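Local coordinates for protein ABC sugar (Ribose) transporter, periplasmic substrate-binding subunit (Rhodobacter sphaeroides, PDB 3L49) that probably binds a sugar in the periplasm as the substrate-binding subunit of an ABC transporter, its natural ligand not being established, at residues K6-D20 with G36-Q50. Numbering follows the deposited sequence. Where two conformers were deposited one is given.
Sequences KTIGITAIGTDHDWD and GTAIALDAGRNDQTQ
Ile13 and Arg45 meet just past the ends of two parallel strands. The guanidinium of Arg45 lies with one face on Ile13 CG2, which sits 3.5 Å above its plane and over its centre, while Arg45 N donates to Ile13 O at 2.6 Å. Bent at chi2 (-79°), the arginine chain swings back toward helix 18-33, where NH2 forms a salt bridge, bent at 134°, with Asp20 OD2 (2.6 Å), which accepts through its syn lone pair. A water at the guanidinium edge, in plane, accepts from Arg45 NE and Asp16 N and donates to Asp20 OD2, a second link between the pair.

On its other branch Ile13 has CG1 anti to the backbone N (chi1 -162°) and runs on extended, bringing CD1 alongside the poorly ordered Asp47 carboxylate. Gln50 crosses Ile13 at about a right angle, OE1 3.4 Å from Ile13 CB, and its NE2 donates almost straight to Thr11 OG1 (2.9 Å).

The Asp42 carboxylate ties its own turn to the loop after strand 7-12: OD1 accepts from Gly44 N, an Asx turn, and OD2 takes a long bond from Thr15 OG1 (3.3 Å), each donor out of the carboxylate plane. An alanine here would probably leave both donors without their acceptor and let the turn shift.

Strands 7-12 and 37-42, joined through helix 18-33, form the right-handed beta-alpha-beta crossover opening a periplasmic binding protein lobe, whose strand-end loops face the interdomain cleft; there one His17 conformer hydrogen-bonds an unidentified ligand, probably from the crystallisation liquor.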
loop_
_atom_site.group_PDB
_atom_site.type_symbol
_atom_site.label_atom_id
_atom_site.label_comp_id
_atom_site.label_asym_id
_atom_site.label_seq_id
_atom_site.Cartn_x
_atom_site.Cartn_y
_atom_site.Cartn_z
ATOM N N LYS A 6 0.602 -23.708 -18.526
ATOM C CA LYS A 6 1.490 -22.604 -18.177
ATOM C C LYS A 6 1.893 -22.603 -16.712
ATOM O O LYS A 6 1.171 -23.109 -15.845
ATOM C CB LYS A 6 0.875 -21.246 -18.554
ATOM C CG LYS A 6 0.121 -21.199 -19.892
ATOM C CD LYS A 6 1.011 -20.933 -21.086
ATOM C CE LYS A 6 0.232 -21.173 -22.378
ATOM N NZ LYS A 6 0.915 -20.590 -23.566
ATOM N N THR A 7 3.066 -22.033 -16.457
ATOM C CA THR A 7 3.581 -21.879 -15.109
ATOM C C THR A 7 3.835 -20.405 -14.867
ATOM O O THR A 7 4.553 -19.763 -15.633
ATOM C CB THR A 7 4.895 -22.667 -14.900
ATOM O OG1 THR A 7 4.735 -24.010 -15.370
ATOM C CG2 THR A 7 5.274 -22.695 -13.431
ATOM N N ILE A 8 3.226 -19.869 -13.814
ATOM C CA ILE A 8 3.379 -18.460 -13.469
ATOM C C ILE A 8 4.043 -18.337 -12.111
ATOM O O ILE A 8 3.547 -18.871 -11.121
ATOM C CB ILE A 8 2.009 -17.700 -13.437
ATOM C CG1 ILE A 8 1.137 -18.014 -14.669
ATOM C CG2 ILE A 8 2.207 -16.183 -13.220
ATOM C CD1 ILE A 8 1.739 -17.681 -16.028
ATOM N N GLY A 9 5.173 -17.643 -12.071
ATOM C CA GLY A 9 5.825 -17.321 -10.814
ATOM C C GLY A 9 5.253 -16.070 -10.166
ATOM O O GLY A 9 4.916 -15.107 -10.849
ATOM N N ILE A 10 5.135 -16.103 -8.842
ATOM C CA ILE A 10 4.746 -14.942 -8.034
ATOM C C ILE A 10 5.880 -14.613 -7.070
ATOM O O ILE A 10 6.338 -15.489 -6.332
ATOM C CB ILE A 10 3.473 -15.227 -7.189
ATOM C CG1 ILE A 10 2.280 -15.579 -8.079
ATOM C CG2 ILE A 10 3.133 -14.044 -6.261
ATOM C CD1 ILE A 10 1.252 -16.389 -7.340
ATOM N N THR A 11 6.338 -13.364 -7.082
ATOM C CA THR A 11 7.313 -12.894 -6.094
ATOM C C THR A 11 6.795 -11.670 -5.310
ATOM O O THR A 11 6.729 -10.568 -5.831
ATOM C CB THR A 11 8.761 -12.684 -6.694
ATOM O OG1 THR A 11 9.585 -11.981 -5.757
ATOM C CG2 THR A 11 8.744 -11.907 -8.009
ATOM N N ALA A 12 6.412 -11.897 -4.058
ATOM C CA ALA A 12 5.909 -10.850 -3.177
ATOM C C ALA A 12 6.909 -10.584 -2.067
ATOM O O ALA A 12 7.621 -11.494 -1.645
ATOM C CB ALA A 12 4.599 -11.282 -2.575
ATOM N N ILE A 13 6.958 -9.355 -1.565
ATOM C CA ILE A 13 7.885 -9.077 -0.465
ATOM C C ILE A 13 7.357 -9.574 0.894
ATOM O O ILE A 13 8.127 -9.775 1.822
ATOM C CB ILE A 13 8.363 -7.595 -0.419
ATOM C CG1 ILE A 13 9.633 -7.477 0.451
ATOM C CG2 ILE A 13 7.229 -6.658 0.014
ATOM C CD1 ILE A 13 10.413 -6.187 0.312
ATOM N N GLY A 14 6.055 -9.802 1.003
ATOM C CA GLY A 14 5.513 -10.349 2.231
ATOM C C GLY A 14 4.062 -10.750 2.149
ATOM O O GLY A 14 3.379 -10.480 1.155
ATOM N N THR A 15 3.611 -11.432 3.199
ATOM C CA THR A 15 2.193 -11.723 3.433
ATOM C C THR A 15 1.917 -11.434 4.907
ATOM O O THR A 15 0.973 -11.971 5.496
ATOM C CB THR A 15 1.819 -13.200 3.117
ATOM O OG1 THR A 15 2.377 -14.067 4.113
ATOM C CG2 THR A 15 2.304 -13.628 1.732
ATOM N N ASP A 16 2.763 -10.576 5.480
ATOM C CA ASP A 16 2.795 -10.263 6.910
ATOM C C ASP A 16 1.487 -9.663 7.434
ATOM O O ASP A 16 1.106 -9.919 8.577
ATOM C CB ASP A 16 3.965 -9.305 7.191
ATOM C CG ASP A 16 4.391 -9.294 8.650
ATOM O OD1 ASP A 16 4.797 -10.361 9.167
ATOM O OD2 ASP A 16 4.347 -8.206 9.272
ATOM N N HIS A 17 0.754 -8.956 6.595
ATOM C CA HIS A 17 -0.461 -8.250 6.956
ATOM C C HIS A 17 -1.400 -8.478 5.816
ATOM O O HIS A 17 -1.135 -8.819 4.685
ATOM C CB HIS A 17 -0.297 -6.750 7.197
ATOM C CG HIS A 17 0.182 -5.997 5.998
ATOM N ND1 HIS A 17 -0.669 -5.287 5.180
ATOM C CD2 HIS A 17 1.423 -5.846 5.476
ATOM C CE1 HIS A 17 0.028 -4.726 4.208
ATOM N NE2 HIS A 17 1.298 -5.050 4.364
ATOM N N ASP A 18 -2.578 -7.980 6.154
ATOM C CA ASP A 18 -3.851 -8.382 5.541
ATOM C C ASP A 18 -3.984 -8.099 4.041
ATOM O O ASP A 18 -4.463 -8.915 3.301
ATOM C CB ASP A 18 -5.006 -7.720 6.285
ATOM C CG ASP A 18 -6.340 -8.277 5.912
ATOM O OD1 ASP A 18 -6.565 -9.470 6.147
ATOM O OD2 ASP A 18 -7.181 -7.531 5.398
ATOM N N TRP A 19 -3.600 -6.918 3.627
ATOM C CA TRP A 19 -3.718 -6.529 2.254
ATOM C C TRP A 19 -2.817 -7.423 1.423
ATOM O O TRP A 19 -3.234 -7.974 0.435
ATOM C CB TRP A 19 -3.369 -5.045 2.074
ATOM C CG TRP A 19 -3.690 -4.452 0.741
ATOM C CD1 TRP A 19 -4.742 -3.670 0.423
ATOM C CD2 TRP A 19 -2.927 -4.575 -0.448
ATOM N NE1 TRP A 19 -4.680 -3.304 -0.865
ATOM C CE2 TRP A 19 -3.569 -3.840 -1.427
ATOM C CE3 TRP A 19 -1.744 -5.215 -0.770
ATOM C CZ2 TRP A 19 -3.097 -3.761 -2.683
ATOM C CZ3 TRP A 19 -1.285 -5.130 -2.003
ATOM C CH2 TRP A 19 -1.950 -4.414 -2.960
ATOM N N ASP A 20 -1.585 -7.579 1.867
ATOM C CA ASP A 20 -0.595 -8.383 1.156
ATOM C C ASP A 20 -1.028 -9.831 1.023
ATOM O O ASP A 20 -0.886 -10.416 -0.042
ATOM C CB ASP A 20 0.753 -8.319 1.872
ATOM C CG ASP A 20 1.451 -6.986 1.691
ATOM O OD1 ASP A 20 0.776 -5.985 1.371
ATOM O OD2 ASP A 20 2.682 -6.937 1.884
ATOM N N GLY A 36 -3.653 -23.156 -14.444
ATOM C CA GLY A 36 -2.216 -22.964 -14.425
ATOM C C GLY A 36 -1.539 -23.551 -13.212
ATOM O O GLY A 36 -2.195 -24.041 -12.281
ATOM N N THR A 37 -0.212 -23.517 -13.256
ATOM C CA THR A 37 0.634 -23.873 -12.128
ATOM C C THR A 37 1.205 -22.573 -11.570
ATOM O O THR A 37 1.646 -21.706 -12.321
ATOM C CB THR A 37 1.771 -24.858 -12.558
ATOM O OG1 THR A 37 1.188 -26.049 -13.100
ATOM C CG2 THR A 37 2.675 -25.244 -11.384
ATOM N N ALA A 38 1.167 -22.437 -10.250
ATOM C CA ALA A 38 1.723 -21.274 -9.580
ATOM C C ALA A 38 3.018 -21.637 -8.863
ATOM O O ALA A 38 3.063 -22.617 -8.140
ATOM C CB ALA A 38 0.706 -20.703 -8.590
ATOM N N ILE A 39 4.076 -20.863 -9.087
ATOM C CA ILE A 39 5.248 -20.934 -8.226
ATOM C C ILE A 39 5.216 -19.696 -7.335
ATOM O O ILE A 39 5.588 -18.597 -7.756
ATOM C CB ILE A 39 6.571 -21.047 -9.015
ATOM C CG1 ILE A 39 6.576 -22.333 -9.852
ATOM C CG2 ILE A 39 7.788 -21.001 -8.060
ATOM C CD1 ILE A 39 7.758 -22.462 -10.800
ATOM N N ALA A 40 4.750 -19.888 -6.106
ATOM C CA ALA A 40 4.501 -18.785 -5.196
ATOM C C ALA A 40 5.622 -18.597 -4.188
ATOM O O ALA A 40 5.830 -19.435 -3.307
ATOM C CB ALA A 40 3.176 -18.989 -4.491
ATOM N N LEU A 41 6.330 -17.477 -4.304
ATOM C CA LEU A 41 7.424 -17.168 -3.385
ATOM C C LEU A 41 7.162 -15.910 -2.546
ATOM O O LEU A 41 6.729 -14.874 -3.066
ATOM C CB LEU A 41 8.754 -17.069 -4.142
ATOM C CG LEU A 41 9.217 -18.299 -4.944
ATOM C CD1 LEU A 41 10.321 -17.896 -5.884
ATOM C CD2 LEU A 41 9.673 -19.490 -4.064
ATOM N N ASP A 42 7.422 -16.033 -1.247
ATOM C CA ASP A 42 7.185 -14.985 -0.257
ATOM C C ASP A 42 8.520 -14.641 0.417
ATOM O O ASP A 42 9.196 -15.508 0.971
ATOM C CB ASP A 42 6.131 -15.466 0.757
ATOM C CG ASP A 42 6.033 -14.588 2.020
ATOM O OD1 ASP A 42 6.678 -13.523 2.126
ATOM O OD2 ASP A 42 5.277 -14.981 2.933
ATOM N N ALA A 43 8.875 -13.362 0.398
ATOM C CA ALA A 43 10.203 -12.939 0.844
ATOM C C ALA A 43 10.324 -12.731 2.343
ATOM O O ALA A 43 11.435 -12.551 2.846
ATOM C CB ALA A 43 10.644 -11.695 0.097
ATOM N N GLY A 44 9.192 -12.756 3.047
ATOM C CA GLY A 44 9.149 -12.482 4.485
ATOM C C GLY A 44 9.727 -11.129 4.883
ATOM O O GLY A 44 10.442 -11.032 5.881
ATOM N N ARG A 45 9.437 -10.102 4.079
ATOM C CA ARG A 45 9.879 -8.705 4.295
ATOM C C ARG A 45 11.402 -8.488 4.261
ATOM O O ARG A 45 11.920 -7.446 4.685
ATOM C CB ARG A 45 9.210 -8.093 5.537
ATOM C CG ARG A 45 7.721 -7.800 5.328
ATOM C CD ARG A 45 7.539 -6.501 4.547
ATOM N NE ARG A 45 6.220 -6.370 3.933
ATOM C CZ ARG A 45 5.878 -5.392 3.097
ATOM N NH1 ARG A 45 6.759 -4.447 2.771
ATOM N NH2 ARG A 45 4.658 -5.358 2.577
ATOM N N ASN A 46 12.106 -9.481 3.732
ATOM C CA ASN A 46 13.534 -9.382 3.512
ATOM C C ASN A 46 13.785 -9.132 2.040
ATOM O O ASN A 46 13.341 -9.919 1.198
ATOM C CB ASN A 46 14.228 -10.671 3.957
ATOM C CG ASN A 46 15.729 -10.584 3.846
ATOM O OD1 ASN A 46 16.322 -11.121 2.916
ATOM N ND2 ASN A 46 16.352 -9.879 4.780
ATOM N N ASP A 47 14.483 -8.038 1.738
ATOM C CA ASP A 47 14.794 -7.653 0.351
ATOM C C ASP A 47 15.740 -8.633 -0.338
ATOM O O ASP A 47 15.566 -8.952 -1.523
ATOM C CB ASP A 47 15.391 -6.244 0.297
ATOM C CG ASP A 47 14.350 -5.158 0.527
ATOM O OD1 ASP A 47 14.374 -4.521 1.603
ATOM O OD2 ASP A 47 13.502 -4.942 -0.365
ATOM N N GLN A 48 16.723 -9.114 0.423
ATOM C CA GLN A 48 17.752 -10.000 -0.093
ATOM C C GLN A 48 17.185 -11.377 -0.425
ATOM O O GLN A 48 17.649 -12.034 -1.365
ATOM C CB GLN A 48 18.898 -10.108 0.916
ATOM C CG GLN A 48 20.251 -9.690 0.350
ATOM C CD GLN A 48 20.300 -8.207 -0.002
ATOM O OE1 GLN A 48 20.379 -7.836 -1.177
ATOM N NE2 GLN A 48 20.233 -7.351 1.016
ATOM N N THR A 49 16.180 -11.799 0.349
ATOM C CA THR A 49 15.421 -13.023 0.065
ATOM C C THR A 49 14.699 -12.894 -1.271
ATOM O O THR A 49 14.811 -13.789 -2.125
ATOM C CB THR A 49 14.408 -13.358 1.184
ATOM O OG1 THR A 49 15.104 -13.527 2.419
ATOM C CG2 THR A 49 13.638 -14.655 0.874
ATOM N N GLN A 50 13.997 -11.768 -1.453
ATOM C CA GLN A 50 13.253 -11.490 -2.692
ATOM C C GLN A 50 14.145 -11.568 -3.929
ATOM O O GLN A 50 13.768 -12.192 -4.927
ATOM C CB GLN A 50 12.539 -10.131 -2.634
ATOM C CG GLN A 50 11.817 -9.780 -3.944
ATOM C CD GLN A 50 10.548 -8.984 -3.751
ATOM O OE1 GLN A 50 10.541 -7.966 -3.058
ATOM N NE2 GLN A 50 9.463 -9.439 -4.380
HETATM O O HOH W 1 -0.108 -25.914 -15.386
HETATM O O HOH W 2 3.941 -8.006 4.174
#